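Local atomic coordinates of DUF5624 domain-containing protein (Legionella pneumophila subsp. pneumophila, PDB entry 4JX2), a protein that is of unknown function but is probably secreted, and combines alpha helices and a mixed beta sheet in a new way. Residues A[226-229]-A[230-234]; A[278-281]-A[282-286]; A[351-354]-A[355-359]; A[389-392]-A[393-397]. All blocks are in the same frame, centred on the assembly; numbering follows the deposited sequence.

Contact 1 (A[226-229]-A[230-234]); sequences VMIG and TFMLT
Thr230 OG1 faces two backbone carbonyls of the preceding turn, 2.7 Å from Val226 O and 2.9 Å from Met227 O, so that its one hydroxyl proton has two acceptors within reach. The hydroxyl also shares a hydrogen bond with Ser117 OG on helix 110-117. With chi1 at 50°, OG1 is held between the backbone N and the carbonyl carbon, which turns it back along the helix, while CG2 reaches toward Val226 CG1. Threonine thus satisfies its own polar group inside a buried helix and still offers a methyl for packing. Val226 O serves a second time, accepting from Thr230 N at 3.0 Å.

These are neighbouring turns within the long helix 223-247, and the i to i+4 bonds continue through Met232 N to Ile228 O at 2.9 Å and Leu233 N to Gly229 O at 3.1 Å. The aromatic ring of Phe231 runs obliquely past Met227 O, and its CE2 is 4.4 Å from Met227 CB. Ile228 and Met232, the latter built as selenomethionine, leave the helix in a common direction, with Ile228 CG2 4.2 Å from Met232 CG. Both are flexible or branched apolar chains that fit between helices: Phe369 of helix 366-378 touches each of them, and Met232 also reaches Val388 and Trp391 of helix 386-398.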
# COMPACT_ATOMS: atom_id res chain seq x y z
N VAL A 226 -30.06 3.46 -8.28
CA VAL A 226 -30.25 3.73 -6.86
C VAL A 226 -28.88 3.61 -6.17
O VAL A 226 -28.55 4.45 -5.34
CB VAL A 226 -31.34 2.83 -6.21
CG1 VAL A 226 -31.32 2.90 -4.69
CG2 VAL A 226 -32.71 3.19 -6.73
N MSE A 227 -28.08 2.60 -6.55
CA MSE A 227 -26.75 2.41 -5.97
C MSE A 227 -25.85 3.59 -6.25
O MSE A 227 -25.20 4.06 -5.32
CB MSE A 227 -26.11 1.12 -6.44
CG MSE A 227 -26.69 -0.06 -5.71
SE MSE A 227 -25.74 -1.67 -6.03
CE MSE A 227 -26.39 -2.10 -7.90
N ILE A 228 -25.86 4.14 -7.48
CA ILE A 228 -25.03 5.30 -7.83
C ILE A 228 -25.55 6.55 -7.10
O ILE A 228 -24.75 7.25 -6.46
CB ILE A 228 -24.92 5.51 -9.37
CG1 ILE A 228 -24.41 4.23 -10.13
CG2 ILE A 228 -24.07 6.75 -9.71
CD1 ILE A 228 -23.11 3.47 -9.51
N GLY A 229 -26.86 6.79 -7.14
CA GLY A 229 -27.50 7.94 -6.50
C GLY A 229 -27.18 8.05 -5.02
O GLY A 229 -26.76 9.10 -4.54
N THR A 230 -27.34 6.93 -4.29
CA THR A 230 -27.08 6.84 -2.85
C THR A 230 -25.60 7.04 -2.55
O THR A 230 -25.30 7.76 -1.61
CB THR A 230 -27.57 5.51 -2.29
OG1 THR A 230 -27.08 4.43 -3.10
CG2 THR A 230 -29.06 5.44 -2.20
N PHE A 231 -24.69 6.42 -3.34
CA PHE A 231 -23.25 6.58 -3.15
C PHE A 231 -22.85 8.07 -3.34
O PHE A 231 -22.07 8.62 -2.56
CB PHE A 231 -22.45 5.68 -4.12
CG PHE A 231 -22.31 4.23 -3.72
CD1 PHE A 231 -21.97 3.88 -2.42
CD2 PHE A 231 -22.45 3.21 -4.66
CE1 PHE A 231 -21.80 2.53 -2.06
CE2 PHE A 231 -22.33 1.86 -4.29
CZ PHE A 231 -21.98 1.53 -3.00
N MSE A 232 -23.43 8.70 -4.38
CA MSE A 232 -23.25 10.12 -4.70
C MSE A 232 -23.64 11.02 -3.53
O MSE A 232 -22.94 11.99 -3.25
CB MSE A 232 -24.10 10.51 -5.93
CG MSE A 232 -23.51 10.10 -7.24
SE MSE A 232 -21.93 11.08 -7.76
CE MSE A 232 -21.53 10.24 -9.48
N LEU A 233 -24.75 10.71 -2.86
CA LEU A 233 -25.25 11.56 -1.77
C LEU A 233 -24.40 11.43 -0.55
O LEU A 233 -24.21 12.41 0.17
CB LEU A 233 -26.71 11.27 -1.44
CG LEU A 233 -27.75 11.62 -2.54
CD1 LEU A 233 -29.07 11.01 -2.20
CD2 LEU A 233 -27.89 13.12 -2.74
N THR A 234 -23.85 10.24 -0.34
CA THR A 234 -22.96 9.90 0.76
C THR A 234 -21.66 10.68 0.57
O THR A 234 -21.22 11.32 1.53
CB THR A 234 -22.76 8.37 0.83
OG1 THR A 234 -24.02 7.73 1.08
CG2 THR A 234 -21.82 7.97 1.91

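Contact 2 (A[278-281]-A[282-286]); sequences WLVP and FVQAL
Trp278 just precedes the short helix 279-286 and its carbonyl O accepts from Phe282 N at 3.1 Å, after which Val283 N bonds to Leu279 O at 2.8 Å and Ala285 N to Pro281 O at 2.9 Å. Pro281 suits the first turn because its lack of an N-H costs little there. The chief side-chain contact joins two aromatics, Trp278 and Phe282, which run alongside each other. Phe282 CB lies 4.0 Å from Trp278 CE3, at the indole edge. Their rings are inclined by 58° with centroids 6.0 Å apart, an oblique pairing. Phe282 has CG anti to the backbone N (chi1 173°), which carries its ring forward toward Leu286, whose CD1 rests over one face near the rim, and leaves CB and the CD2 side against the indole. Leu279 CD2 adds a contact to Phe282 CD2 at 4.2 Å. The indole N-H is used elsewhere, by Ser385 OG.

This helix is the connection of a beta-alpha-beta unit between strands 257-262 and 296-298. Leu279, Val280 and Val283 turn apolar branches to Phe262, Ile260 and Val258 of the first strand, Phe282 packs on Met239 and Leu242 of helix 223-247, and Pro281 and Ala285 meet helix 386-398.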
# COMPACT_ATOMS: atom_id res chain seq x y z
N TRP A 278 -9.71 8.45 -3.20
CA TRP A 278 -10.28 9.72 -3.61
C TRP A 278 -9.98 10.84 -2.63
O TRP A 278 -10.27 12.01 -2.94
CB TRP A 278 -11.79 9.59 -3.84
CG TRP A 278 -12.56 9.11 -2.65
CD1 TRP A 278 -12.96 7.84 -2.40
CD2 TRP A 278 -13.02 9.90 -1.54
NE1 TRP A 278 -13.60 7.77 -1.18
CE2 TRP A 278 -13.68 9.03 -0.65
CE3 TRP A 278 -12.94 11.28 -1.21
CZ2 TRP A 278 -14.23 9.47 0.57
CZ3 TRP A 278 -13.51 11.72 -0.03
CH2 TRP A 278 -14.14 10.82 0.85
N LEU A 279 -9.38 10.52 -1.45
CA LEU A 279 -9.00 11.56 -0.49
C LEU A 279 -7.90 12.43 -1.06
O LEU A 279 -7.81 13.60 -0.72
CB LEU A 279 -8.55 11.00 0.87
CG LEU A 279 -9.61 10.41 1.78
CD1 LEU A 279 -8.96 9.77 2.95
CD2 LEU A 279 -10.60 11.45 2.25
N VAL A 280 -7.07 11.84 -1.94
CA VAL A 280 -5.94 12.52 -2.57
C VAL A 280 -6.47 13.66 -3.47
O VAL A 280 -6.19 14.82 -3.13
CB VAL A 280 -4.97 11.54 -3.28
CG1 VAL A 280 -3.82 12.30 -3.94
CG2 VAL A 280 -4.44 10.50 -2.30
N PRO A 281 -7.30 13.42 -4.53
CA PRO A 281 -7.83 14.57 -5.29
C PRO A 281 -8.72 15.49 -4.43
O PRO A 281 -8.70 16.70 -4.64
CB PRO A 281 -8.65 13.91 -6.41
CG PRO A 281 -8.99 12.55 -5.89
CD PRO A 281 -7.78 12.14 -5.10
N PHE A 282 -9.48 14.94 -3.46
CA PHE A 282 -10.34 15.72 -2.55
C PHE A 282 -9.50 16.77 -1.77
O PHE A 282 -9.86 17.96 -1.76
CB PHE A 282 -11.12 14.79 -1.60
CG PHE A 282 -11.90 15.51 -0.52
CD1 PHE A 282 -12.84 16.48 -0.84
CD2 PHE A 282 -11.68 15.21 0.82
CE1 PHE A 282 -13.53 17.17 0.16
CE2 PHE A 282 -12.40 15.88 1.82
CZ PHE A 282 -13.31 16.86 1.48
N VAL A 283 -8.37 16.35 -1.18
CA VAL A 283 -7.47 17.26 -0.46
C VAL A 283 -6.90 18.33 -1.43
O VAL A 283 -6.83 19.51 -1.06
CB VAL A 283 -6.37 16.48 0.30
CG1 VAL A 283 -5.25 17.39 0.77
CG2 VAL A 283 -6.98 15.81 1.50
N GLN A 284 -6.54 17.93 -2.68
CA GLN A 284 -6.03 18.86 -3.70
C GLN A 284 -7.08 19.92 -4.00
O GLN A 284 -6.73 21.09 -4.13
CB GLN A 284 -5.66 18.12 -4.98
CG GLN A 284 -4.36 17.32 -4.93
CD GLN A 284 -4.17 16.65 -6.27
OE1 GLN A 284 -4.36 15.43 -6.42
NE2 GLN A 284 -3.85 17.44 -7.30
N ALA A 285 -8.37 19.52 -4.09
CA ALA A 285 -9.51 20.40 -4.32
C ALA A 285 -9.65 21.41 -3.17
O ALA A 285 -9.75 22.61 -3.43
CB ALA A 285 -10.78 19.58 -4.48
N LEU A 286 -9.58 20.94 -1.91
CA LEU A 286 -9.64 21.77 -0.71
C LEU A 286 -8.55 22.84 -0.71
O LEU A 286 -8.81 24.00 -0.39
CB LEU A 286 -9.51 20.92 0.56
CG LEU A 286 -10.66 19.97 0.90
CD1 LEU A 286 -10.28 19.04 2.05
CD2 LEU A 286 -11.93 20.73 1.24

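Contact 3 (A[351-354]-A[355-359]); sequences RPAI and PGDYT. With SO4 (sulfate ion), chain H.
Arg351, just ahead of the type II beta turn Ile354 to Asp357, and Asp357, the turn's last residue, approach from opposite directions in the loop between helices 315-339 and 366-378. The guanidinium meets the carboxylate end-on in a two-pronged salt bridge: Arg351 NH1 reaches Asp357 OD2 at 2.9 Å, almost in the guanidinium plane and on the syn lone pair, while Arg351 NH2 reaches Asp357 OD1 at 2.9 Å from a more tilted position. The two planes stand 32° apart. An extended run from CG to NE lets the arginine span this distance, and its NE bonds to Gly275 O. Asp357 OD1 has a further salt bridge to Arg372, so the carboxylate is probably well stabilised as an anion.

Pro355 and Gly356 occupy the middle of the turn; the proline's fixed phi suits the second position, and Gly356 adopts a positive phi (99°) that would jam a CB against the preceding carbonyl. Asp357 N closes the turn on Ile354 O at 3.2 Å. Ile354 and Pro355 also pack on Leu348 and Ile346 of the second subunit. Arg351 N bonds weakly to a sulfate, probably from the crystallisation liquor, that Gly275 N and Lys274 NZ also bind. The second donor to Asp357 OD2 is Ile354 N, 3.0 Å away and coming from above the carboxylate plane.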
# COMPACT_ATOMS: atom_id res chain seq x y z
N ARG A 351 -2.20 6.69 -12.76
CA ARG A 351 -3.05 5.77 -13.48
C ARG A 351 -3.82 6.53 -14.58
O ARG A 351 -4.04 7.75 -14.46
CB ARG A 351 -3.99 5.01 -12.54
CG ARG A 351 -5.05 5.86 -11.89
CD ARG A 351 -6.18 5.01 -11.37
NE ARG A 351 -7.13 5.87 -10.67
CZ ARG A 351 -8.02 6.62 -11.29
NH1 ARG A 351 -8.13 6.58 -12.61
NH2 ARG A 351 -8.81 7.42 -10.60
N PRO A 352 -4.19 5.86 -15.68
CA PRO A 352 -4.98 6.55 -16.70
C PRO A 352 -6.40 6.88 -16.23
O PRO A 352 -6.94 6.26 -15.28
CB PRO A 352 -5.00 5.57 -17.86
CG PRO A 352 -4.73 4.23 -17.26
CD PRO A 352 -4.01 4.41 -15.99
N ALA A 353 -7.00 7.85 -16.90
CA ALA A 353 -8.39 8.20 -16.65
C ALA A 353 -9.29 6.99 -17.06
O ALA A 353 -9.05 6.32 -18.08
CB ALA A 353 -8.76 9.43 -17.43
N ILE A 354 -10.25 6.65 -16.20
CA ILE A 354 -11.17 5.54 -16.45
C ILE A 354 -12.59 6.01 -16.14
O ILE A 354 -12.73 7.00 -15.40
CB ILE A 354 -10.75 4.29 -15.61
CG1 ILE A 354 -10.69 4.58 -14.08
CG2 ILE A 354 -9.44 3.69 -16.14
CD1 ILE A 354 -10.71 3.32 -13.20
N PRO A 355 -13.66 5.35 -16.66
CA PRO A 355 -15.03 5.78 -16.32
C PRO A 355 -15.22 5.97 -14.81
O PRO A 355 -14.70 5.17 -14.02
CB PRO A 355 -15.88 4.63 -16.87
CG PRO A 355 -15.13 4.17 -18.04
CD PRO A 355 -13.70 4.20 -17.58
N GLY A 356 -15.92 7.05 -14.42
CA GLY A 356 -16.14 7.40 -13.02
C GLY A 356 -15.19 8.47 -12.50
O GLY A 356 -15.35 8.94 -11.37
N ASP A 357 -14.18 8.84 -13.29
CA ASP A 357 -13.30 9.95 -12.95
C ASP A 357 -13.96 11.22 -13.44
O ASP A 357 -14.69 11.17 -14.45
CB ASP A 357 -11.94 9.80 -13.62
CG ASP A 357 -11.01 8.73 -13.08
OD1 ASP A 357 -11.26 8.22 -11.96
OD2 ASP A 357 -10.00 8.43 -13.78
N TYR A 358 -13.70 12.36 -12.79
CA TYR A 358 -14.23 13.64 -13.27
C TYR A 358 -13.62 13.99 -14.62
O TYR A 358 -14.35 14.30 -15.56
CB TYR A 358 -13.98 14.77 -12.25
CG TYR A 358 -14.76 16.02 -12.60
CD1 TYR A 358 -16.15 16.02 -12.58
CD2 TYR A 358 -14.11 17.19 -12.99
CE1 TYR A 358 -16.88 17.15 -12.94
CE2 TYR A 358 -14.83 18.35 -13.30
CZ TYR A 358 -16.21 18.32 -13.28
OH TYR A 358 -16.96 19.44 -13.61
N THR A 359 -12.28 13.86 -14.73
CA THR A 359 -11.50 14.15 -15.95
C THR A 359 -11.84 13.24 -17.14
O THR A 359 -11.48 13.59 -18.27
CB THR A 359 -9.99 14.05 -15.67
OG1 THR A 359 -9.67 12.78 -15.08
CG2 THR A 359 -9.49 15.19 -14.78
S SO4 H . -1.24 5.19 -8.75
O1 SO4 H . -0.77 4.35 -9.86
O2 SO4 H . -0.11 5.43 -7.77
O3 SO4 H . -1.83 6.46 -9.32
O4 SO4 H . -2.26 4.39 -8.05

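Contact 4 (A[389-392]-A[393-397]); sequences GFWM and AGELA
Trp391 and Glu395, one helical turn apart, extend from the helix on the same side, and their contact is chiefly CH-pi. Glu395 CB stands over one face of the indole, 3.9 Å from the centroid of the Trp391 six-membered ring and 18° off its normal. Glu395 CG has already moved out past the rim, 3.6 Å from Trp391 CH2. A bend at chi2 (76°) then leaves the carboxylate nearly parallel to the indole plane (19° apart) but displaced outside the rim. Glutamate has the length to lay a methylene on the aromatic surface and still bring its charged end to polar partners: OE2 accepts from Ser407 N, with weaker contributions from Lys399 to OE2 and Tyr358 OH to OE1. Trp391, broad enough to serve several neighbours, makes edge-to-face pairs with Phe369 and Tyr358.

Apolar packing joins Met392, built as selenomethionine, to Leu396. The bent Met392 chain brings CG to 4.0 Å from Leu396 CD1 and SE to 4.0 Å from Leu396 CG. The pair faces helix 223-247, where Met392 meets Met232 and Leu236, and Leu396 meets Met239.

Three backbone hydrogen bonds are sound, Ala393 N to Gly389 O at 3.0 Å, Glu395 N to Trp391 O at 2.9 Å and Leu396 N to Met392 O at 3.0 Å; Gly394 N to Phe390 O, at 3.4 Å, is weak. Small Gly389 and Ala397 permit close approach of helix 279-286 and the residue before it. The i to i+4 pairing is that of an alpha helix, here helix 386-398, which helices 223-247 and 279-286 cover.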
# COMPACT_ATOMS: atom_id res chain seq x y z
N GLY A 389 -16.40 8.87 -5.61
CA GLY A 389 -15.49 9.75 -4.88
C GLY A 389 -14.65 10.66 -5.76
O GLY A 389 -14.63 11.88 -5.52
N PHE A 390 -13.97 10.08 -6.79
CA PHE A 390 -13.16 10.83 -7.75
C PHE A 390 -14.01 11.81 -8.55
O PHE A 390 -13.59 12.95 -8.74
CB PHE A 390 -12.37 9.90 -8.70
CG PHE A 390 -11.23 9.19 -8.01
CD1 PHE A 390 -11.44 7.98 -7.36
CD2 PHE A 390 -9.95 9.72 -8.02
CE1 PHE A 390 -10.39 7.33 -6.69
CE2 PHE A 390 -8.89 9.05 -7.38
CZ PHE A 390 -9.13 7.88 -6.70
N TRP A 391 -15.23 11.40 -8.97
CA TRP A 391 -16.15 12.27 -9.72
C TRP A 391 -16.71 13.42 -8.84
O TRP A 391 -16.66 14.57 -9.27
CB TRP A 391 -17.33 11.47 -10.34
CG TRP A 391 -18.07 12.30 -11.34
CD1 TRP A 391 -17.73 12.50 -12.65
CD2 TRP A 391 -19.18 13.17 -11.07
NE1 TRP A 391 -18.58 13.42 -13.22
CE2 TRP A 391 -19.50 13.84 -12.28
CE3 TRP A 391 -19.96 13.44 -9.93
CZ2 TRP A 391 -20.57 14.73 -12.39
CZ3 TRP A 391 -21.00 14.35 -10.03
CH2 TRP A 391 -21.31 14.97 -11.25
N MSE A 392 -17.27 13.09 -7.65
CA MSE A 392 -17.85 14.10 -6.77
C MSE A 392 -16.79 15.12 -6.27
O MSE A 392 -17.13 16.29 -6.16
CB MSE A 392 -18.64 13.46 -5.61
CG MSE A 392 -19.43 14.48 -4.75
SE MSE A 392 -20.70 15.62 -5.74
CE MSE A 392 -22.24 14.42 -5.86
N ALA A 393 -15.53 14.71 -6.04
CA ALA A 393 -14.49 15.66 -5.63
C ALA A 393 -14.24 16.68 -6.75
O ALA A 393 -14.20 17.88 -6.47
CB ALA A 393 -13.20 14.94 -5.28
N GLY A 394 -14.18 16.21 -7.99
CA GLY A 394 -13.97 17.04 -9.17
C GLY A 394 -15.12 17.98 -9.47
O GLY A 394 -14.89 19.15 -9.78
N GLU A 395 -16.37 17.46 -9.38
CA GLU A 395 -17.60 18.25 -9.61
C GLU A 395 -17.71 19.37 -8.59
O GLU A 395 -17.95 20.52 -8.97
CB GLU A 395 -18.85 17.35 -9.57
CG GLU A 395 -20.19 18.08 -9.76
CD GLU A 395 -20.55 18.53 -11.16
OE1 GLU A 395 -19.69 18.42 -12.06
OE2 GLU A 395 -21.70 18.99 -11.36
N LEU A 396 -17.49 19.05 -7.30
CA LEU A 396 -17.53 20.04 -6.22
C LEU A 396 -16.48 21.13 -6.44
O LEU A 396 -16.80 22.31 -6.35
CB LEU A 396 -17.35 19.38 -4.84
CG LEU A 396 -18.61 18.69 -4.27
CD1 LEU A 396 -18.24 17.87 -3.04
CD2 LEU A 396 -19.74 19.70 -3.96
N ALA A 397 -15.24 20.72 -6.80
CA ALA A 397 -14.12 21.62 -7.08
C ALA A 397 -14.47 22.57 -8.24
O ALA A 397 -14.29 23.78 -8.09
CB ALA A 397 -12.87 20.81 -7.40

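How the contacts relate
Contacts 1, 2 and 4 are turns of three buried helices, whereas contact 3 is a partly buried loop that reaches the second subunit. Contact 4 is the shared neighbour: it touches contact 1 through Met232 CE on Trp391 CE3 (3.6 Å), contact 2 through Pro281 CG on Phe390 CD2 (3.7 Å), and contact 3 through Arg351 NH2 on Phe390 CE2 (3.6 Å). No other pair among the four touches; contacts 1 and 2 lie about 19 Å apart between centres. The chemistry follows the setting. In the helices apolar and aromatic packing prevails, with a buried threonine hydroxyl in contact 1 and a glutamate laid on an indole in contact 4, while in the loop a salt bridge and a turn take over.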